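PDB 3UTN: thiosulfate sulfurtransferase TUM1 from Saccharomyces cerevisiae, which accepts persulfide sulfur from NFS1 and passes it to UBA4 for 2-thiolation of the wobble uridine of tRNAs. Local coordinates for residues D28-S31 with P32-V36; Q235-P238 with Y239-L243; Q193-S197 with G198-K202. One frame throughout, in Å; residues are numbered along the deposited sequence.

Interaction 1: D28-S31 with P32-V36; sequences DLIS and PKAFV
Ser31 faces Ala34 across the first turn of helix 32-41 and is the N-cap of that helix. Ser31 OG accepts a nearly straight bond from Ala34 N at 3.0 Å, with an N-H...O angle of 163°. The hydroxyl reaches it because OG sits between the backbone N and the carbonyl carbon (chi1 68°). Ala34 CB lies beside the same oxygen. Lys33 CG lies 3.3 Å from Ser31 OG before the lysine chain leads away. Ser31 O takes Phe35 N at 2.7 Å, the first bond of the helix proper.

Ile30 packs beneath this cap. Its CG1 branch swings anti to the backbone N, and Ile30 CG1 meets Ala34 CB at 3.5 Å. Ile30 CD1 extends further, to Phe35 CB at 4.0 Å. The Phe35 side chain leads away and touches Val117 and Leu145 of the parallel sheet of the N-terminal rhodanese domain. Strand 28-30 is an edge strand of that sheet, and its direction makes an angle of 94° with helix 32-36. The serine thus gives acceptors to two N-H groups of the first helical turn, while isoleucine supplies an apolar contact on the sheet side.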
loop_
_atom_site.group_PDB
_atom_site.type_symbol
_atom_site.label_atom_id
_atom_site.label_comp_id
_atom_site.label_asym_id
_atom_site.label_seq_id
_atom_site.Cartn_x
_atom_site.Cartn_y
_atom_site.Cartn_z
ATOM N N ASP A 28 -3.122 -3.547 -11.056
ATOM C CA ASP A 28 -4.235 -2.744 -11.486
ATOM C C ASP A 28 -5.248 -2.783 -10.383
ATOM O O ASP A 28 -5.390 -3.788 -9.693
ATOM C CB ASP A 28 -4.860 -3.314 -12.756
ATOM C CG ASP A 28 -3.986 -3.118 -13.976
ATOM O OD1 ASP A 28 -3.001 -2.366 -13.881
ATOM O OD2 ASP A 28 -4.290 -3.716 -15.031
ATOM N N LEU A 29 -5.964 -1.684 -10.218
ATOM C CA LEU A 29 -7.151 -1.731 -9.408
ATOM C C LEU A 29 -8.113 -2.621 -10.145
ATOM O O LEU A 29 -8.089 -2.718 -11.375
ATOM C CB LEU A 29 -7.767 -0.351 -9.235
ATOM C CG LEU A 29 -6.966 0.727 -8.517
ATOM C CD1 LEU A 29 -7.959 1.601 -7.787
ATOM C CD2 LEU A 29 -5.957 0.148 -7.543
ATOM N N ILE A 30 -8.951 -3.299 -9.389
ATOM C CA ILE A 30 -10.008 -4.056 -9.996
ATOM C C ILE A 30 -11.222 -3.847 -9.126
ATOM O O ILE A 30 -11.153 -3.950 -7.900
ATOM C CB ILE A 30 -9.630 -5.540 -10.175
ATOM C CG1 ILE A 30 -10.620 -6.235 -11.108
ATOM C CG2 ILE A 30 -9.493 -6.242 -8.837
ATOM C CD1 ILE A 30 -10.162 -7.595 -11.563
ATOM N N SER A 31 -12.323 -3.502 -9.770
ATOM C CA SER A 31 -13.570 -3.341 -9.072
ATOM C C SER A 31 -14.091 -4.736 -8.777
ATOM O O SER A 31 -13.667 -5.705 -9.411
ATOM C CB SER A 31 -14.565 -2.592 -9.945
ATOM O OG SER A 31 -14.923 -3.401 -11.042
ATOM N N PRO A 32 -15.012 -4.849 -7.817
ATOM C CA PRO A 32 -15.651 -6.130 -7.583
ATOM C C PRO A 32 -16.258 -6.713 -8.853
ATOM O O PRO A 32 -16.066 -7.899 -9.130
ATOM C CB PRO A 32 -16.735 -5.783 -6.572
ATOM C CG PRO A 32 -16.138 -4.672 -5.793
ATOM C CD PRO A 32 -15.385 -3.858 -6.795
ATOM N N LYS A 33 -16.961 -5.894 -9.630
ATOM C CA LYS A 33 -17.591 -6.402 -10.847
ATOM C C LYS A 33 -16.561 -6.901 -11.839
ATOM O O LYS A 33 -16.718 -7.982 -12.393
ATOM C CB LYS A 33 -18.541 -5.390 -11.497
ATOM C CG LYS A 33 -17.895 -4.182 -12.154
ATOM C CD LYS A 33 -18.953 -3.271 -12.771
ATOM C CE LYS A 33 -20.204 -3.214 -11.906
ATOM N NZ LYS A 33 -21.089 -2.056 -12.221
ATOM N N ALA A 34 -15.502 -6.123 -12.040
ATOM C CA ALA A 34 -14.436 -6.522 -12.939
ATOM C C ALA A 34 -13.786 -7.770 -12.382
ATOM O O ALA A 34 -13.409 -8.663 -13.125
ATOM C CB ALA A 34 -13.422 -5.411 -13.095
ATOM N N PHE A 35 -13.682 -7.836 -11.062
ATOM C CA PHE A 35 -13.119 -9.008 -10.433
ATOM C C PHE A 35 -13.930 -10.263 -10.708
ATOM O O PHE A 35 -13.372 -11.272 -11.104
ATOM C CB PHE A 35 -12.942 -8.814 -8.935
ATOM C CG PHE A 35 -12.619 -10.079 -8.216
ATOM C CD1 PHE A 35 -11.347 -10.634 -8.299
ATOM C CD2 PHE A 35 -13.598 -10.749 -7.501
ATOM C CE1 PHE A 35 -11.049 -11.812 -7.641
ATOM C CE2 PHE A 35 -13.305 -11.928 -6.845
ATOM C CZ PHE A 35 -12.026 -12.458 -6.915
ATOM N N VAL A 36 -15.238 -10.222 -10.487
ATOM C CA VAL A 36 -16.026 -11.429 -10.722
ATOM C C VAL A 36 -16.036 -11.748 -12.206
ATOM O O VAL A 36 -15.998 -12.915 -12.594
ATOM C CB VAL A 36 -17.453 -11.366 -10.142
ATOM C CG1 VAL A 36 -17.387 -11.281 -8.627
ATOM C CG2 VAL A 36 -18.244 -10.208 -10.721
#

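Interaction 2: Q235-P238 with Y239-L243; sequences QPLP and YGSLL
Leu237 meets Leu242 just beyond strand 234-236, where the chain turns into a short 3-10 segment. Leu237 CG stands anti to the backbone N (chi1 -161°), which helps bring Leu237 CD2 to Leu242 CD1 at 3.6 Å. The two side chains cross at about a right angle. Leu237 CD1 also lies near Ser241 OG, at 3.9 Å. Helix 255-267 packs on this group, with Ala264 touching both leucines and Ser241.

Pro238 follows and contributes its carbonyl. Pro238 O accepts from Ser241 OG at 2.6 Å and from Ser241 N at 2.8 Å. The hydroxyl approaches well out in front of the oxygen, tilted 15° from the carbonyl plane. The amide comes from above that plane, 41° out of it. With an alanine at Ser241, Pro238 O would probably lose its hydroxyl partner and keep the amide alone from this residue.

Tyr239 begins the turn, and its side chain goes the other way, to Ser287, Ile290 and Ile291 of helix 286-297. It lies about 6 Å from the side chain of the persulfide-forming Cys282. The serine therefore gives the Pro238 carbonyl two donors at the start of the 3-10 segment and helps to hold the turn, with leucine packing at its side.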
loop_
_atom_site.group_PDB
_atom_site.type_symbol
_atom_site.label_atom_id
_atom_site.label_comp_id
_atom_site.label_asym_id
_atom_site.label_seq_id
_atom_site.Cartn_x
_atom_site.Cartn_y
_atom_site.Cartn_z
ATOM N N GLN A 235 4.895 16.751 1.410
ATOM C CA GLN A 235 3.642 17.446 1.529
ATOM C C GLN A 235 2.659 16.473 2.115
ATOM O O GLN A 235 2.787 15.266 1.899
ATOM C CB GLN A 235 3.164 17.881 0.162
ATOM C CG GLN A 235 4.127 18.784 -0.570
ATOM C CD GLN A 235 3.650 19.021 -1.972
ATOM O OE1 GLN A 235 2.724 19.782 -2.180
ATOM N NE2 GLN A 235 4.255 18.345 -2.936
ATOM N N PRO A 236 1.679 16.984 2.871
ATOM C CA PRO A 236 0.729 16.061 3.441
ATOM C C PRO A 236 -0.255 15.619 2.379
ATOM O O PRO A 236 -0.884 16.442 1.713
ATOM C CB PRO A 236 0.029 16.899 4.502
ATOM C CG PRO A 236 0.070 18.285 3.958
ATOM C CD PRO A 236 1.343 18.390 3.173
ATOM N N LEU A 237 -0.358 14.316 2.199
ATOM C CA LEU A 237 -1.423 13.775 1.394
ATOM C C LEU A 237 -1.990 12.614 2.188
ATOM O O LEU A 237 -1.728 11.460 1.870
ATOM C CB LEU A 237 -0.911 13.354 0.020
ATOM C CG LEU A 237 -1.957 13.190 -1.083
ATOM C CD1 LEU A 237 -2.832 14.432 -1.219
ATOM C CD2 LEU A 237 -1.257 12.895 -2.395
ATOM N N PRO A 238 -2.743 12.923 3.260
ATOM C CA PRO A 238 -3.291 11.870 4.091
ATOM C C PRO A 238 -4.052 10.910 3.207
ATOM O O PRO A 238 -4.888 11.330 2.410
ATOM C CB PRO A 238 -4.214 12.626 5.040
ATOM C CG PRO A 238 -3.547 13.951 5.172
ATOM C CD PRO A 238 -3.119 14.253 3.770
ATOM N N TYR A 239 -3.712 9.632 3.308
ATOM C CA TYR A 239 -4.209 8.638 2.369
ATOM C C TYR A 239 -5.728 8.650 2.251
ATOM O O TYR A 239 -6.264 8.439 1.170
ATOM C CB TYR A 239 -3.705 7.250 2.748
ATOM C CG TYR A 239 -4.367 6.661 3.959
ATOM C CD1 TYR A 239 -5.546 5.931 3.841
ATOM C CD2 TYR A 239 -3.817 6.827 5.227
ATOM C CE1 TYR A 239 -6.158 5.376 4.947
ATOM C CE2 TYR A 239 -4.426 6.279 6.341
ATOM C CZ TYR A 239 -5.593 5.555 6.190
ATOM O OH TYR A 239 -6.206 5.006 7.284
ATOM N N GLY A 240 -6.402 8.906 3.372
ATOM C CA GLY A 240 -7.856 8.950 3.428
ATOM C C GLY A 240 -8.433 9.974 2.474
ATOM O O GLY A 240 -9.547 9.811 1.981
ATOM N N SER A 241 -7.657 11.017 2.195
ATOM C CA SER A 241 -8.079 12.057 1.265
ATOM C C SER A 241 -8.199 11.516 -0.152
ATOM O O SER A 241 -8.849 12.114 -0.993
ATOM C CB SER A 241 -7.097 13.226 1.287
ATOM O OG SER A 241 -5.883 12.886 0.633
ATOM N N LEU A 242 -7.561 10.384 -0.413
ATOM C CA LEU A 242 -7.533 9.837 -1.756
ATOM C C LEU A 242 -8.460 8.641 -1.893
ATOM O O LEU A 242 -8.551 8.030 -2.949
ATOM C CB LEU A 242 -6.098 9.498 -2.158
ATOM C CG LEU A 242 -5.185 10.723 -2.211
ATOM C CD1 LEU A 242 -3.818 10.332 -2.724
ATOM C CD2 LEU A 242 -5.771 11.804 -3.103
ATOM N N LEU A 243 -9.153 8.318 -0.812
ATOM C CA LEU A 243 -10.105 7.230 -0.821
ATOM C C LEU A 243 -11.476 7.804 -0.597
ATOM O O LEU A 243 -11.620 8.819 0.086
ATOM C CB LEU A 243 -9.782 6.230 0.282
ATOM C CG LEU A 243 -8.401 5.580 0.194
ATOM C CD1 LEU A 243 -8.211 4.628 1.359
ATOM C CD2 LEU A 243 -8.244 4.851 -1.130
#

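Interaction 3: Q193-S197 with G198-K202; sequences QLVKS and GELAK
The chain leaves helix 188-196 by a sharp turn that brings Leu194 and Leu200 4.5 Å apart, CA to CA. Glu199 N donates to Leu194 O at 2.7 Å. Leu200 N adds a weak bond to the same oxygen. Gly198 N reaches Val195 O at 2.9 Å. Gly198 has a positive phi of 66°, and a CB in this conformation would clash with Ser197 O. This is a Schellman motif, which closes the C-terminal end of the helix and leads into helix 200-203 in the C-terminal rhodanese domain.

Apolar side chains pack beneath the turn. With chi1 at 179° and chi2 at 60°, Leu200 turns its CD2 to Val195 CG2, a tight 3.5 Å. These two side chains lie alongside each other in the same direction. Leu194 instead crosses Leu200 at about a right angle, with Leu194 CB 3.9 Å from Leu200 CB. Both leucines touch Ile279 of strand 278-281.

Ser197 OG donates to Gln193 O at 2.6 Å, from the face of that carbonyl opposite to Ser197 N. Glu199 runs along this hydroxyl, with Glu199 CD 3.2 Å from Ser197 OG, in van der Waals contact rather than as a hydrogen bond. Glu199 OE1 forms a salt bridge with Lys203 and accepts from a water that also takes a bond from Gln193 NE2. Lys202 NZ reaches back to Gly198 O at 2.9 Å.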
loop_
_atom_site.group_PDB
_atom_site.type_symbol
_atom_site.label_atom_id
_atom_site.label_comp_id
_atom_site.label_asym_id
_atom_site.label_seq_id
_atom_site.Cartn_x
_atom_site.Cartn_y
_atom_site.Cartn_z
ATOM N N GLN A 193 19.430 12.242 1.102
ATOM C CA GLN A 193 20.195 13.073 0.173
ATOM C C GLN A 193 19.298 14.123 -0.458
ATOM O O GLN A 193 19.657 15.292 -0.514
ATOM C CB GLN A 193 20.893 12.238 -0.906
ATOM C CG GLN A 193 21.700 13.056 -1.916
ATOM C CD GLN A 193 22.630 14.094 -1.282
ATOM O OE1 GLN A 193 23.042 13.973 -0.125
ATOM N NE2 GLN A 193 22.969 15.122 -2.054
ATOM N N LEU A 194 18.123 13.699 -0.911
ATOM C CA LEU A 194 17.163 14.617 -1.503
ATOM C C LEU A 194 16.809 15.729 -0.542
ATOM O O LEU A 194 16.727 16.890 -0.926
ATOM C CB LEU A 194 15.902 13.870 -1.934
ATOM C CG LEU A 194 16.114 13.017 -3.180
ATOM C CD1 LEU A 194 14.958 12.047 -3.331
ATOM C CD2 LEU A 194 16.299 13.897 -4.411
ATOM N N VAL A 195 16.615 15.364 0.717
ATOM C CA VAL A 195 16.250 16.331 1.726
ATOM C C VAL A 195 17.467 17.132 2.151
ATOM O O VAL A 195 17.394 18.350 2.262
ATOM C CB VAL A 195 15.602 15.652 2.940
ATOM C CG1 VAL A 195 15.358 16.659 4.048
ATOM C CG2 VAL A 195 14.299 15.006 2.515
ATOM N N LYS A 196 18.575 16.436 2.387
ATOM C CA LYS A 196 19.830 17.087 2.738
ATOM C C LYS A 196 20.215 18.086 1.659
ATOM O O LYS A 196 20.636 19.191 1.966
ATOM C CB LYS A 196 20.944 16.060 2.935
ATOM C CG LYS A 196 22.260 16.666 3.384
ATOM C CD LYS A 196 23.314 15.597 3.609
ATOM C CE LYS A 196 24.625 16.216 4.074
ATOM N NZ LYS A 196 24.430 17.159 5.212
ATOM N N SER A 197 20.052 17.697 0.398
ATOM C CA SER A 197 20.372 18.578 -0.722
ATOM C C SER A 197 19.288 19.621 -0.971
ATOM O O SER A 197 19.464 20.511 -1.799
ATOM C CB SER A 197 20.622 17.767 -1.988
ATOM O OG SER A 197 19.447 17.080 -2.367
ATOM N N GLY A 198 18.174 19.510 -0.246
ATOM C CA GLY A 198 17.056 20.447 -0.379
ATOM C C GLY A 198 16.411 20.322 -1.741
ATOM O O GLY A 198 15.817 21.274 -2.250
ATOM N N GLU A 199 16.553 19.140 -2.330
ATOM C CA GLU A 199 16.094 18.870 -3.679
ATOM C C GLU A 199 14.859 17.986 -3.680
ATOM O O GLU A 199 14.319 17.688 -4.742
ATOM C CB GLU A 199 17.188 18.174 -4.478
ATOM C CG GLU A 199 18.365 19.054 -4.859
ATOM C CD GLU A 199 19.541 18.237 -5.355
ATOM O OE1 GLU A 199 19.351 17.040 -5.665
ATOM O OE2 GLU A 199 20.659 18.788 -5.423
ATOM N N LEU A 200 14.428 17.548 -2.500
ATOM C CA LEU A 200 13.286 16.651 -2.421
ATOM C C LEU A 200 12.071 17.260 -3.107
ATOM O O LEU A 200 11.560 16.686 -4.065
ATOM C CB LEU A 200 12.961 16.253 -0.980
ATOM C CG LEU A 200 11.747 15.324 -0.874
ATOM C CD1 LEU A 200 11.961 14.021 -1.631
ATOM C CD2 LEU A 200 11.400 15.041 0.575
ATOM N N ALA A 201 11.633 18.424 -2.636
ATOM C CA ALA A 201 10.482 19.099 -3.228
ATOM C C ALA A 201 10.776 19.548 -4.657
ATOM O O ALA A 201 9.883 19.557 -5.502
ATOM C CB ALA A 201 10.047 20.278 -2.374
ATOM N N LYS A 202 12.036 19.901 -4.918
ATOM C CA LYS A 202 12.474 20.346 -6.240
ATOM C C LYS A 202 12.364 19.226 -7.262
ATOM O O LYS A 202 11.830 19.423 -8.348
ATOM C CB LYS A 202 13.921 20.845 -6.200
ATOM C CG LYS A 202 14.110 22.251 -5.655
ATOM C CD LYS A 202 15.586 22.636 -5.658
ATOM C CE LYS A 202 15.827 23.977 -4.978
ATOM N NZ LYS A 202 15.699 23.891 -3.496
HETATM O O HOH W 1 21.848 15.631 -4.550
#

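From the N terminus, interaction 1 comes first, leading from edge strand 28-30 of the first parallel sheet into helix 32-41. Interaction 3 follows at 193-202, joining helix 188-196 to helix 200-203 just before strand 205-208. Interaction 2 is last, at 235-243, where edge strand 234-236 of the second sheet leads towards helix 255-267. Each closes only a tight local turn. The three run in series, with no nesting or crossing. Interactions 1 and 3 lie on opposite sides of the chain's centre, about 38 Å apart between centres. Interactions 2 and 3 serve the same C-terminal domain, with nearest atoms about 6 Å apart. Interactions 1 and 2 do not touch either.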